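Local atomic coordinates of guanine deaminase (Escherichia coli, PDB entry 6OHB), a protein that catalyses the zinc-dependent hydrolytic deamination of guanine to xanthine and ammonia, a step of purine degradation. Residues A[211-216]-A[247-252]; A[186-190]-A[224-229]; A[21-25]-A[316-320]. All blocks are in the same frame, centred on the assembly; numbering follows the deposited sequence.

In the fold
All three contacts belong to an amidohydrolase built round a TIM barrel, whose single zinc ion is held by His82, His84, His237 and Asp327. Contact 1 lies nearest the chemistry: the side chain of Pro212 is about 13 Å from the zinc and about 3 Å from that of Phe210, probably a substrate-binding residue. Contact 2, on the same side of the chain's centre as contact 1, packs two outer helices, and its nearest atoms are about 9 Å from those of contact 1; helix 216-228 begins in the first and ends in the second. Contact 3 stands apart, its centre 31 Å and 32 Å from the other two centres, and the chain between its segments contains both.

Contact 1 (A[211-216]-A[247-252])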
ATOM      1  N   ALA A 211     -26.778  -6.204  11.514  1.00 56.09           N
ATOM      2  CA  ALA A 211     -28.175  -6.623  11.602  1.00 56.66           C
ATOM      3  C   ALA A 211     -28.421  -8.050  11.114  1.00 61.85           C
ATOM      4  O   ALA A 211     -29.229  -8.751  11.750  1.00 62.59           O
ATOM      5  CB  ALA A 211     -29.059  -5.623  10.843  1.00 58.02           C
ATOM      6  N   PRO A 212     -27.797  -8.539  10.031  1.00 57.95           N
ATOM      7  CA  PRO A 212     -28.050  -9.934   9.623  1.00 59.89           C
ATOM      8  C   PRO A 212     -27.862 -10.963  10.724  1.00 61.51           C
ATOM      9  O   PRO A 212     -28.642 -11.921  10.793  1.00 65.47           O
ATOM     10  CB  PRO A 212     -27.043 -10.141   8.487  1.00 53.41           C
ATOM     11  CG  PRO A 212     -26.940  -8.808   7.852  1.00 62.39           C
ATOM     12  CD  PRO A 212     -27.103  -7.790   8.963  1.00 57.08           C
ATOM     13  N   THR A 213     -26.875 -10.796  11.602  1.00 53.83           N
ATOM     14  CA  THR A 213     -26.578 -11.813  12.599  1.00 60.94           C
ATOM     15  C   THR A 213     -27.205 -11.506  13.953  1.00 57.30           C
ATOM     16  O   THR A 213     -26.827 -12.119  14.955  1.00 55.57           O
ATOM     17  CB  THR A 213     -25.065 -11.994  12.756  1.00 61.64           C
ATOM     18  OG1 THR A 213     -24.425 -10.713  12.847  1.00 63.96           O
ATOM     19  CG2 THR A 213     -24.486 -12.782  11.587  1.00 58.58           C
ATOM     20  N   SER A 214     -28.178 -10.604  14.005  1.00 52.67           N
ATOM     21  CA  SER A 214     -28.874 -10.326  15.252  1.00 64.50           C
ATOM     22  C   SER A 214     -30.375 -10.408  15.036  1.00 63.51           C
ATOM     23  O   SER A 214     -30.921  -9.723  14.164  1.00 58.56           O
ATOM     24  CB  SER A 214     -28.484  -8.943  15.790  1.00 60.22           C
ATOM     25  OG  SER A 214     -27.149  -8.954  16.276  1.00 58.01           O
ATOM     26  N   SER A 215     -31.034 -11.224  15.851  1.00 61.98           N
ATOM     27  CA  SER A 215     -32.480 -11.342  15.830  1.00 63.16           C
ATOM     28  C   SER A 215     -33.121 -10.042  16.316  1.00 67.76           C
ATOM     29  O   SER A 215     -32.456  -9.201  16.929  1.00 62.82           O
ATOM     30  CB  SER A 215     -32.917 -12.506  16.714  1.00 58.34           C
ATOM     31  OG  SER A 215     -32.622 -12.234  18.072  1.00 64.47           O
ATOM     32  N   PRO A 216     -34.414  -9.843  16.045  1.00 71.91           N
ATOM     33  CA  PRO A 216     -35.108  -8.700  16.666  1.00 70.48           C
ATOM     34  C   PRO A 216     -35.017  -8.696  18.185  1.00 68.73           C
ATOM     35  O   PRO A 216     -34.932  -7.617  18.791  1.00 64.01           O
ATOM     36  CB  PRO A 216     -36.553  -8.862  16.176  1.00 66.93           C
ATOM     37  CG  PRO A 216     -36.414  -9.580  14.862  1.00 69.32           C
ATOM     38  CD  PRO A 216     -35.243 -10.515  15.028  1.00 67.59           C
ATOM     39  N   TRP A 247     -29.487  -8.496   1.899  1.00 55.96           N
ATOM     40  CA  TRP A 247     -29.750  -9.429   2.991  1.00 56.82           C
ATOM     41  C   TRP A 247     -30.497  -8.743   4.130  1.00 62.85           C
ATOM     42  O   TRP A 247     -31.427  -9.317   4.714  1.00 66.17           O
ATOM     43  CB  TRP A 247     -28.428 -10.020   3.480  1.00 61.87           C
ATOM     44  CG  TRP A 247     -28.556 -11.257   4.318  1.00 63.25           C
ATOM     45  CD1 TRP A 247     -29.672 -12.024   4.489  1.00 64.15           C
ATOM     46  CD2 TRP A 247     -27.521 -11.877   5.092  1.00 61.04           C
ATOM     47  NE1 TRP A 247     -29.396 -13.080   5.326  1.00 65.80           N
ATOM     48  CE2 TRP A 247     -28.082 -13.012   5.710  1.00 63.01           C
ATOM     49  CE3 TRP A 247     -26.173 -11.581   5.325  1.00 58.46           C
ATOM     50  CZ2 TRP A 247     -27.345 -13.851   6.547  1.00 65.96           C
ATOM     51  CZ3 TRP A 247     -25.441 -12.414   6.156  1.00 55.41           C
ATOM     52  CH2 TRP A 247     -26.029 -13.535   6.757  1.00 60.53           C
ATOM     53  N   VAL A 248     -30.094  -7.514   4.466  1.00 58.79           N
ATOM     54  CA  VAL A 248     -30.766  -6.772   5.530  1.00 56.59           C
ATOM     55  C   VAL A 248     -32.196  -6.462   5.123  1.00 58.82           C
ATOM     56  O   VAL A 248     -33.136  -6.626   5.909  1.00 61.02           O
ATOM     57  CB  VAL A 248     -29.985  -5.493   5.877  1.00 53.11           C
ATOM     58  CG1 VAL A 248     -30.787  -4.623   6.838  1.00 52.57           C
ATOM     59  CG2 VAL A 248     -28.642  -5.857   6.469  1.00 52.46           C
ATOM     60  N   LYS A 249     -32.382  -6.011   3.886  1.00 58.85           N
ATOM     61  CA  LYS A 249     -33.742  -5.805   3.412  1.00 60.26           C
ATOM     62  C   LYS A 249     -34.567  -7.101   3.482  1.00 65.95           C
ATOM     63  O   LYS A 249     -35.786  -7.038   3.650  1.00 69.22           O
ATOM     64  CB  LYS A 249     -33.727  -5.204   2.003  1.00 58.99           C
ATOM     65  N   SER A 250     -33.971  -8.287   3.314  1.00 68.90           N
ATOM     66  CA  SER A 250     -34.810  -9.477   3.524  1.00 67.32           C
ATOM     67  C   SER A 250     -35.107  -9.708   5.006  1.00 64.93           C
ATOM     68  O   SER A 250     -36.218 -10.116   5.378  1.00 74.06           O
ATOM     69  CB  SER A 250     -34.167 -10.768   2.943  1.00 66.10           C
ATOM     70  OG  SER A 250     -34.143 -10.984   1.525  1.00 76.82           O
ATOM     71  N   LEU A 251     -34.141  -9.474   5.864  1.00 67.47           N
ATOM     72  CA  LEU A 251     -34.385  -9.925   7.217  1.00 66.02           C
ATOM     73  C   LEU A 251     -35.224  -8.946   8.025  1.00 69.87           C
ATOM     74  O   LEU A 251     -35.867  -9.355   9.005  1.00 71.20           O
ATOM     75  CB  LEU A 251     -33.056 -10.214   7.910  1.00 69.18           C
ATOM     76  CG  LEU A 251     -32.453 -11.543   7.433  1.00 66.93           C
ATOM     77  CD1 LEU A 251     -30.984 -11.589   7.780  1.00 63.04           C
ATOM     78  CD2 LEU A 251     -33.176 -12.732   8.040  1.00 67.86           C
ATOM     79  N   TYR A 252     -35.294  -7.687   7.600  1.00 69.20           N
ATOM     80  CA  TYR A 252     -36.119  -6.669   8.243  1.00 68.46           C
ATOM     81  C   TYR A 252     -36.938  -5.948   7.176  1.00 70.79           C
ATOM     82  O   TYR A 252     -36.662  -4.790   6.837  1.00 75.12           O
ATOM     83  CB  TYR A 252     -35.230  -5.703   9.022  1.00 63.26           C
ATOM     84  CG  TYR A 252     -34.588  -6.340  10.237  1.00 67.49           C
ATOM     85  CD1 TYR A 252     -35.290  -6.465  11.426  1.00 65.86           C
ATOM     86  CD2 TYR A 252     -33.280  -6.816  10.194  1.00 65.02           C
ATOM     87  CE1 TYR A 252     -34.716  -7.040  12.540  1.00 66.98           C
ATOM     88  CE2 TYR A 252     -32.694  -7.395  11.308  1.00 67.13           C
ATOM     89  CZ  TYR A 252     -33.418  -7.504  12.478  1.00 68.23           C
ATOM     90  OH  TYR A 252     -32.841  -8.080  13.587  1.00 69.79           O
TER
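Pro212 pushes its ring into the angle between Trp247 and Val248, and this apolar packing forms one half of the contact. Its CB lies over a face of the indole, 3.6 Å from the centroid of the six-membered ring and 14° off the normal, a CH-pi contact that suits the polarised C-H groups of proline. With chi1 at -164°, Trp247 swings its indole away from its own backbone N and across Pro212. The next residue of helix 242-251, Val248, brings CG2 to 3.5 Å from Pro212 CD, and one turn after Trp247, Leu251 CD1 comes within 3.8 Å of Pro212 O. That carbonyl is itself taken by Arg172 and Asn173.

The polar half belongs to Tyr252, the first residue beyond helix 242-251. Its hydroxyl gives a short hydrogen bond to the backbone, Tyr252 OH to Ser214 O at 2.6 Å. The donor is tilted 25° from the carbonyl plane. Around the phenol, Ala211 O approaches the ring edge in plane, 3.7 Å from Tyr252 CE2, and Pro216 CG rests 3.8 Å from Tyr252 CE1. Ser215, turned away, caps the start of helix 216-228 through Gln218 N, and its OG also meets Asp171.

The loop following strand 203-208 is thus joined to the end of helix 242-251 within the barrel domain. Proline and alanine supply compact apolar surface, whereas the tyrosine satisfies a main-chain carbonyl in a largely buried setting, which is consistent with a loop held in place next to Phe210, probably a substrate-binding residue.

Contact 2 (A[186-190]-A[224-229]); sequences YHQSK and RLKEEY
Tyr186 is gripped from two directions by residues one turn apart on helix 216-228. The polar grip comes from Glu228, whose carboxylate straddles the phenol oxygen: Tyr186 OH lies 2.7 Å from Glu228 OE1 and 2.8 Å from OE2, so its one proton may go to either. Glu228 is fixed by a salt bridge within its own helix, Arg224 NE to Glu228 OE2 at 3.1 Å.

The second grip is cation-pi. Tyr186 swings its ring toward the other helix with CG opposite its backbone N (chi1 169°), and an extended Arg224 lays its guanidinium flat on it, with CZ 3.9 Å from the centroid of Tyr186 and the planes 28° apart. Arginine suits this place, stacking on the ring while its NE holds the acid.

These are neighbouring outer helices of the TIM barrel, 182-196 and 216-228; their segments 186-190 and 224-228 run roughly parallel, crossing at -32°. Between them Leu225 fills the interior: its CG reaches 3.4 Å from Tyr186 CD1, and its CD1 meets Ser189 CB at 3.6 Å, where a small serine leaves room for it. A leucine in place of Tyr186 would probably leave the Glu228 carboxylate without its hydroxyl partner and the Arg224 guanidinium without a ring to stack on.

Extended Lys190 passes Tyr229, with Lys190 CE 3.2 Å from Tyr229 OH, whose hydrogen bond is with Glu194.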
ATOM      1  N   TYR A 186     -27.364  -9.887  26.383  1.00 66.78           N
ATOM      2  CA  TYR A 186     -27.627  -8.749  27.264  1.00 66.26           C
ATOM      3  C   TYR A 186     -26.834  -8.874  28.558  1.00 64.58           C
ATOM      4  O   TYR A 186     -26.181  -7.919  28.994  1.00 62.48           O
ATOM      5  CB  TYR A 186     -29.119  -8.628  27.561  1.00 63.44           C
ATOM      6  CG  TYR A 186     -29.443  -7.641  28.677  1.00 63.28           C
ATOM      7  CD1 TYR A 186     -29.526  -6.279  28.424  1.00 62.89           C
ATOM      8  CD2 TYR A 186     -29.662  -8.074  29.983  1.00 62.94           C
ATOM      9  CE1 TYR A 186     -29.814  -5.369  29.437  1.00 65.11           C
ATOM     10  CE2 TYR A 186     -29.951  -7.176  31.005  1.00 56.97           C
ATOM     11  CZ  TYR A 186     -30.027  -5.824  30.726  1.00 65.69           C
ATOM     12  OH  TYR A 186     -30.315  -4.929  31.735  1.00 63.79           O
ATOM     13  N   HIS A 187     -26.876 -10.050  29.187  1.00 65.28           N
ATOM     14  CA  HIS A 187     -26.271 -10.178  30.511  1.00 61.69           C
ATOM     15  C   HIS A 187     -24.746 -10.129  30.436  1.00 60.46           C
ATOM     16  O   HIS A 187     -24.098  -9.517  31.295  1.00 62.01           O
ATOM     17  CB  HIS A 187     -26.766 -11.456  31.181  1.00 64.52           C
ATOM     18  CG  HIS A 187     -28.212 -11.398  31.570  1.00 66.24           C
ATOM     19  ND1 HIS A 187     -28.690 -10.525  32.526  1.00 68.38           N
ATOM     20  CD2 HIS A 187     -29.288 -12.082  31.115  1.00 61.62           C
ATOM     21  CE1 HIS A 187     -29.996 -10.684  32.650  1.00 68.74           C
ATOM     22  NE2 HIS A 187     -30.384 -11.622  31.804  1.00 70.17           N
ATOM     23  N   GLN A 188     -24.153 -10.755  29.415  1.00 60.94           N
ATOM     24  CA  GLN A 188     -22.703 -10.701  29.261  1.00 62.30           C
ATOM     25  C   GLN A 188     -22.230  -9.279  28.972  1.00 56.80           C
ATOM     26  O   GLN A 188     -21.232  -8.822  29.550  1.00 57.92           O
ATOM     27  CB  GLN A 188     -22.259 -11.661  28.158  1.00 54.97           C
ATOM     28  CG  GLN A 188     -22.484 -13.127  28.512  1.00 67.33           C
ATOM     29  CD  GLN A 188     -22.259 -14.071  27.344  1.00 65.39           C
ATOM     30  OE1 GLN A 188     -22.120 -13.648  26.193  1.00 62.65           O
ATOM     31  NE2 GLN A 188     -22.230 -15.364  27.637  1.00 62.10           N
ATOM     32  N   SER A 189     -22.946  -8.550  28.107  1.00 56.89           N
ATOM     33  CA  SER A 189     -22.552  -7.171  27.837  1.00 53.44           C
ATOM     34  C   SER A 189     -22.724  -6.295  29.075  1.00 61.27           C
ATOM     35  O   SER A 189     -21.901  -5.406  29.332  1.00 55.19           O
ATOM     36  CB  SER A 189     -23.353  -6.612  26.660  1.00 52.60           C
ATOM     37  OG  SER A 189     -23.120  -7.355  25.475  1.00 50.65           O
ATOM     38  N   LYS A 190     -23.766  -6.548  29.876  1.00 56.08           N
ATOM     39  CA  LYS A 190     -23.944  -5.775  31.102  1.00 59.73           C
ATOM     40  C   LYS A 190     -22.817  -6.045  32.092  1.00 58.10           C
ATOM     41  O   LYS A 190     -22.326  -5.118  32.744  1.00 57.51           O
ATOM     42  CB  LYS A 190     -25.299  -6.081  31.745  1.00 60.06           C
ATOM     43  CG  LYS A 190     -25.731  -5.040  32.774  1.00 60.37           C
ATOM     44  CD  LYS A 190     -26.957  -5.485  33.568  1.00 66.56           C
ATOM     45  CE  LYS A 190     -27.601  -4.302  34.289  1.00 57.69           C
ATOM     46  NZ  LYS A 190     -28.592  -4.715  35.320  1.00 59.22           N
ATOM     47  N   ARG A 224     -31.897  -1.887  24.870  1.00 60.44           N
ATOM     48  CA  ARG A 224     -32.039  -1.818  26.319  1.00 62.14           C
ATOM     49  C   ARG A 224     -30.721  -1.445  26.985  1.00 61.15           C
ATOM     50  O   ARG A 224     -30.682  -0.591  27.879  1.00 63.66           O
ATOM     51  CB  ARG A 224     -32.556  -3.158  26.839  1.00 63.58           C
ATOM     52  CG  ARG A 224     -32.627  -3.288  28.343  1.00 66.92           C
ATOM     53  CD  ARG A 224     -33.472  -4.498  28.704  1.00 70.87           C
ATOM     54  NE  ARG A 224     -33.323  -4.886  30.101  1.00 75.58           N
ATOM     55  CZ  ARG A 224     -33.526  -6.120  30.551  1.00 77.89           C
ATOM     56  NH1 ARG A 224     -33.891  -7.082  29.709  1.00 62.63           N
ATOM     57  NH2 ARG A 224     -33.369  -6.392  31.841  1.00 74.10           N
ATOM     58  N   LEU A 225     -29.626  -2.087  26.563  1.00 60.85           N
ATOM     59  CA  LEU A 225     -28.315  -1.771  27.122  1.00 54.95           C
ATOM     60  C   LEU A 225     -27.957  -0.310  26.892  1.00 53.34           C
ATOM     61  O   LEU A 225     -27.424   0.354  27.790  1.00 57.63           O
ATOM     62  CB  LEU A 225     -27.247  -2.683  26.520  1.00 59.97           C
ATOM     63  CG  LEU A 225     -27.227  -4.112  27.062  1.00 60.50           C
ATOM     64  CD1 LEU A 225     -26.526  -5.041  26.091  1.00 52.89           C
ATOM     65  CD2 LEU A 225     -26.573  -4.161  28.436  1.00 62.01           C
ATOM     66  N   LYS A 226     -28.254   0.212  25.700  1.00 49.80           N
ATOM     67  CA  LYS A 226     -27.946   1.613  25.428  1.00 52.15           C
ATOM     68  C   LYS A 226     -28.798   2.548  26.280  1.00 60.11           C
ATOM     69  O   LYS A 226     -28.324   3.612  26.695  1.00 55.63           O
ATOM     70  CB  LYS A 226     -28.142   1.925  23.943  1.00 50.40           C
ATOM     71  CG  LYS A 226     -27.625   3.297  23.517  1.00 51.56           C
ATOM     72  CD  LYS A 226     -26.197   3.519  24.002  1.00 55.51           C
ATOM     73  CE  LYS A 226     -25.726   4.942  23.759  1.00 52.33           C
ATOM     74  NZ  LYS A 226     -26.834   5.847  23.374  1.00 55.97           N
ATOM     75  N   GLU A 227     -30.049   2.169  26.556  1.00 60.72           N
ATOM     76  CA  GLU A 227     -30.902   3.000  27.401  1.00 56.15           C
ATOM     77  C   GLU A 227     -30.476   2.955  28.865  1.00 57.74           C
ATOM     78  O   GLU A 227     -30.646   3.944  29.589  1.00 55.52           O
ATOM     79  CB  GLU A 227     -32.361   2.571  27.258  1.00 60.04           C
ATOM     80  CG  GLU A 227     -33.053   3.159  26.043  1.00 60.95           C
ATOM     81  CD  GLU A 227     -34.259   2.351  25.612  1.00 68.48           C
ATOM     82  OE1 GLU A 227     -34.770   1.566  26.436  1.00 71.30           O
ATOM     83  OE2 GLU A 227     -34.696   2.507  24.451  1.00 73.94           O
ATOM     84  N   GLU A 228     -29.943   1.821  29.326  1.00 58.63           N
ATOM     85  CA  GLU A 228     -29.499   1.718  30.714  1.00 54.24           C
ATOM     86  C   GLU A 228     -28.141   2.371  30.943  1.00 58.98           C
ATOM     87  O   GLU A 228     -27.842   2.793  32.066  1.00 56.46           O
ATOM     88  CB  GLU A 228     -29.438   0.251  31.139  1.00 60.28           C
ATOM     89  CG  GLU A 228     -30.793  -0.383  31.384  1.00 64.72           C
ATOM     90  CD  GLU A 228     -30.694  -1.874  31.625  1.00 63.43           C
ATOM     91  OE1 GLU A 228     -29.607  -2.343  32.026  1.00 62.35           O
ATOM     92  OE2 GLU A 228     -31.704  -2.575  31.417  1.00 70.96           O
ATOM     93  N   TYR A 229     -27.308   2.462  29.909  1.00 58.07           N
ATOM     94  CA  TYR A 229     -25.972   3.046  30.015  1.00 54.50           C
ATOM     95  C   TYR A 229     -25.783   4.031  28.872  1.00 51.92           C
ATOM     96  O   TYR A 229     -25.095   3.737  27.887  1.00 55.37           O
ATOM     97  CB  TYR A 229     -24.900   1.960  30.016  1.00 52.89           C
ATOM     98  CG  TYR A 229     -25.099   0.967  31.128  1.00 52.94           C
ATOM     99  CD1 TYR A 229     -24.640   1.238  32.408  1.00 51.68           C
ATOM    100  CD2 TYR A 229     -25.760  -0.233  30.907  1.00 57.45           C
ATOM    101  CE1 TYR A 229     -24.824   0.339  33.435  1.00 59.43           C
ATOM    102  CE2 TYR A 229     -25.949  -1.142  31.930  1.00 57.26           C
ATOM    103  CZ  TYR A 229     -25.478  -0.850  33.192  1.00 58.15           C
ATOM    104  OH  TYR A 229     -25.661  -1.745  34.221  1.00 62.63           O
TER

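Contact 3 (A[21-25]-A[316-320])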
ATOM      1  N   THR A  21     -11.344  21.474  16.391  1.00 47.58           N
ATOM      2  CA  THR A  21     -12.153  20.787  15.401  1.00 50.73           C
ATOM      3  C   THR A  21     -12.769  21.797  14.443  1.00 47.30           C
ATOM      4  O   THR A  21     -13.090  22.926  14.815  1.00 51.28           O
ATOM      5  CB  THR A  21     -13.256  19.955  16.066  1.00 51.75           C
ATOM      6  OG1 THR A  21     -14.083  20.804  16.871  1.00 51.15           O
ATOM      7  CG2 THR A  21     -12.654  18.872  16.951  1.00 49.80           C
ATOM      8  N   ILE A  22     -12.910  21.382  13.190  1.00 48.57           N
ATOM      9  CA  ILE A  22     -13.499  22.229  12.156  1.00 53.48           C
ATOM     10  C   ILE A  22     -14.708  21.483  11.599  1.00 58.87           C
ATOM     11  O   ILE A  22     -15.005  20.369  12.044  1.00 64.58           O
ATOM     12  CB  ILE A  22     -12.460  22.566  11.071  1.00 52.86           C
ATOM     13  CG1 ILE A  22     -11.607  21.336  10.741  1.00 48.90           C
ATOM     14  CG2 ILE A  22     -11.538  23.690  11.550  1.00 51.72           C
ATOM     15  CD1 ILE A  22     -12.246  20.354   9.760  1.00 53.36           C
ATOM     16  N   ASP A  23     -15.424  22.082  10.644  1.00 56.98           N
ATOM     17  CA  ASP A  23     -16.461  21.352   9.929  1.00 59.68           C
ATOM     18  C   ASP A  23     -16.275  21.355   8.410  1.00 61.23           C
ATOM     19  O   ASP A  23     -17.024  20.662   7.709  1.00 64.10           O
ATOM     20  CB  ASP A  23     -17.872  21.882  10.293  1.00 71.57           C
ATOM     21  CG  ASP A  23     -18.025  23.381  10.147  1.00 78.21           C
ATOM     22  OD1 ASP A  23     -17.010  24.105  10.192  1.00 76.93           O
ATOM     23  OD2 ASP A  23     -19.181  23.848  10.009  1.00 86.34           O
ATOM     24  N   ASN A  24     -15.294  22.090   7.881  1.00 59.02           N
ATOM     25  CA  ASN A  24     -14.926  21.975   6.488  1.00 60.43           C
ATOM     26  C   ASN A  24     -13.429  21.703   6.416  1.00 59.06           C
ATOM     27  O   ASN A  24     -12.648  22.354   7.130  1.00 50.77           O
ATOM     28  CB  ASN A  24     -15.273  23.249   5.700  1.00 64.49           C
ATOM     29  CG  ASN A  24     -16.470  23.071   4.795  1.00 75.69           C
ATOM     30  OD1 ASN A  24     -16.390  22.413   3.759  1.00 69.39           O
ATOM     31  ND2 ASN A  24     -17.601  23.655   5.192  1.00 77.52           N
ATOM     32  N   PRO A  25     -12.990  20.746   5.593  1.00 55.55           N
ATOM     33  CA  PRO A  25     -11.547  20.454   5.507  1.00 49.26           C
ATOM     34  C   PRO A  25     -10.720  21.638   5.040  1.00 50.60           C
ATOM     35  O   PRO A  25      -9.491  21.612   5.187  1.00 44.21           O
ATOM     36  CB  PRO A  25     -11.472  19.293   4.499  1.00 55.60           C
ATOM     37  CG  PRO A  25     -12.757  19.369   3.729  1.00 52.00           C
ATOM     38  CD  PRO A  25     -13.784  19.930   4.659  1.00 51.71           C
ATOM     39  N   TRP A 316     -18.579  15.231   4.137  1.00 50.44           N
ATOM     40  CA  TRP A 316     -18.320  16.615   4.526  1.00 49.78           C
ATOM     41  C   TRP A 316     -19.521  17.506   4.229  1.00 58.47           C
ATOM     42  O   TRP A 316     -19.879  18.364   5.047  1.00 60.10           O
ATOM     43  CB  TRP A 316     -17.077  17.147   3.815  1.00 48.22           C
ATOM     44  CG  TRP A 316     -15.767  16.679   4.393  1.00 53.09           C
ATOM     45  CD1 TRP A 316     -14.848  15.871   3.786  1.00 48.92           C
ATOM     46  CD2 TRP A 316     -15.218  17.012   5.679  1.00 57.17           C
ATOM     47  NE1 TRP A 316     -13.768  15.677   4.613  1.00 51.84           N
ATOM     48  CE2 TRP A 316     -13.969  16.366   5.780  1.00 52.76           C
ATOM     49  CE3 TRP A 316     -15.662  17.795   6.754  1.00 54.17           C
ATOM     50  CZ2 TRP A 316     -13.159  16.475   6.913  1.00 50.21           C
ATOM     51  CZ3 TRP A 316     -14.856  17.901   7.876  1.00 51.89           C
ATOM     52  CH2 TRP A 316     -13.619  17.245   7.946  1.00 49.02           C
ATOM     53  N   GLN A 317     -20.153  17.322   3.063  1.00 56.69           N
ATOM     54  CA  GLN A 317     -21.306  18.146   2.707  1.00 54.39           C
ATOM     55  C   GLN A 317     -22.464  17.916   3.669  1.00 59.88           C
ATOM     56  O   GLN A 317     -23.113  18.874   4.110  1.00 59.33           O
ATOM     57  CB  GLN A 317     -21.740  17.858   1.268  1.00 53.62           C
ATOM     58  N   LYS A 318     -22.731  16.657   4.015  1.00 51.87           N
ATOM     59  CA  LYS A 318     -23.783  16.325   4.971  1.00 49.94           C
ATOM     60  C   LYS A 318     -23.361  16.557   6.419  1.00 53.39           C
ATOM     61  O   LYS A 318     -24.155  16.280   7.324  1.00 48.99           O
ATOM     62  CB  LYS A 318     -24.230  14.868   4.787  1.00 55.59           C
ATOM     63  CG  LYS A 318     -24.694  14.509   3.372  1.00 56.85           C
ATOM     64  CD  LYS A 318     -25.997  15.194   2.995  1.00 60.72           C
ATOM     65  N   LYS A 319     -22.132  17.026   6.657  1.00 52.76           N
ATOM     66  CA  LYS A 319     -21.634  17.346   7.998  1.00 49.93           C
ATOM     67  C   LYS A 319     -21.726  16.152   8.952  1.00 51.01           C
ATOM     68  O   LYS A 319     -22.127  16.298  10.108  1.00 49.29           O
ATOM     69  CB  LYS A 319     -22.365  18.557   8.589  1.00 48.03           C
ATOM     70  CG  LYS A 319     -22.376  19.799   7.701  1.00 54.85           C
ATOM     71  CD  LYS A 319     -22.255  21.075   8.529  1.00 67.73           C
ATOM     72  CE  LYS A 319     -21.969  22.291   7.655  1.00 76.70           C
ATOM     73  NZ  LYS A 319     -20.582  22.281   7.101  1.00 73.77           N
ATOM     74  N   VAL A 320     -21.342  14.963   8.478  1.00 49.37           N
ATOM     75  CA  VAL A 320     -21.284  13.760   9.311  1.00 46.71           C
ATOM     76  C   VAL A 320     -19.828  13.499   9.694  1.00 43.90           C
ATOM     77  O   VAL A 320     -18.925  13.622   8.859  1.00 48.18           O
ATOM     78  CB  VAL A 320     -21.923  12.543   8.611  1.00 48.90           C
ATOM     79  CG1 VAL A 320     -21.357  12.368   7.236  1.00 53.92           C
ATOM     80  CG2 VAL A 320     -21.736  11.278   9.445  1.00 49.26           C
TER
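Ile22 reaches the far rim of the Trp316 indole with its CD1, 3.9 Å from Trp316 CH2. Its CG1 is set between the backbone N and the carbonyl carbon (chi1 41°), a branch direction that carries the methyl to the ring. Next comes Asp23, which works through both main chain and side chain. Its carbonyl oxygen lies beside the indole edge, near the ring plane, with Asp23 O 3.3 Å from Trp316 CE3, while its carboxylate forms a long salt bridge, OD2 to Lys319 NZ at 3.6 Å. Lys319, bent at chi2 and chi4, sits at the positive-phi position of a Schellman motif closing helix 312-317. Asn24 ND2 lies 3.8 Å from Lys319 NZ. Pro25 completes the sequence by lying flat over the indole: its CD is 3.6 Å from the centroid of the six-membered ring and 20° off the normal, a CH-pi contact for which a rigid proline is well shaped.

The indole NE1 bonds Glu358 of helix 356-363, and Pro25 touches that residue too. The loop between strands 14-18 and 32-35 therefore rests on the end of helix 312-317, with helix 356-363 alongside.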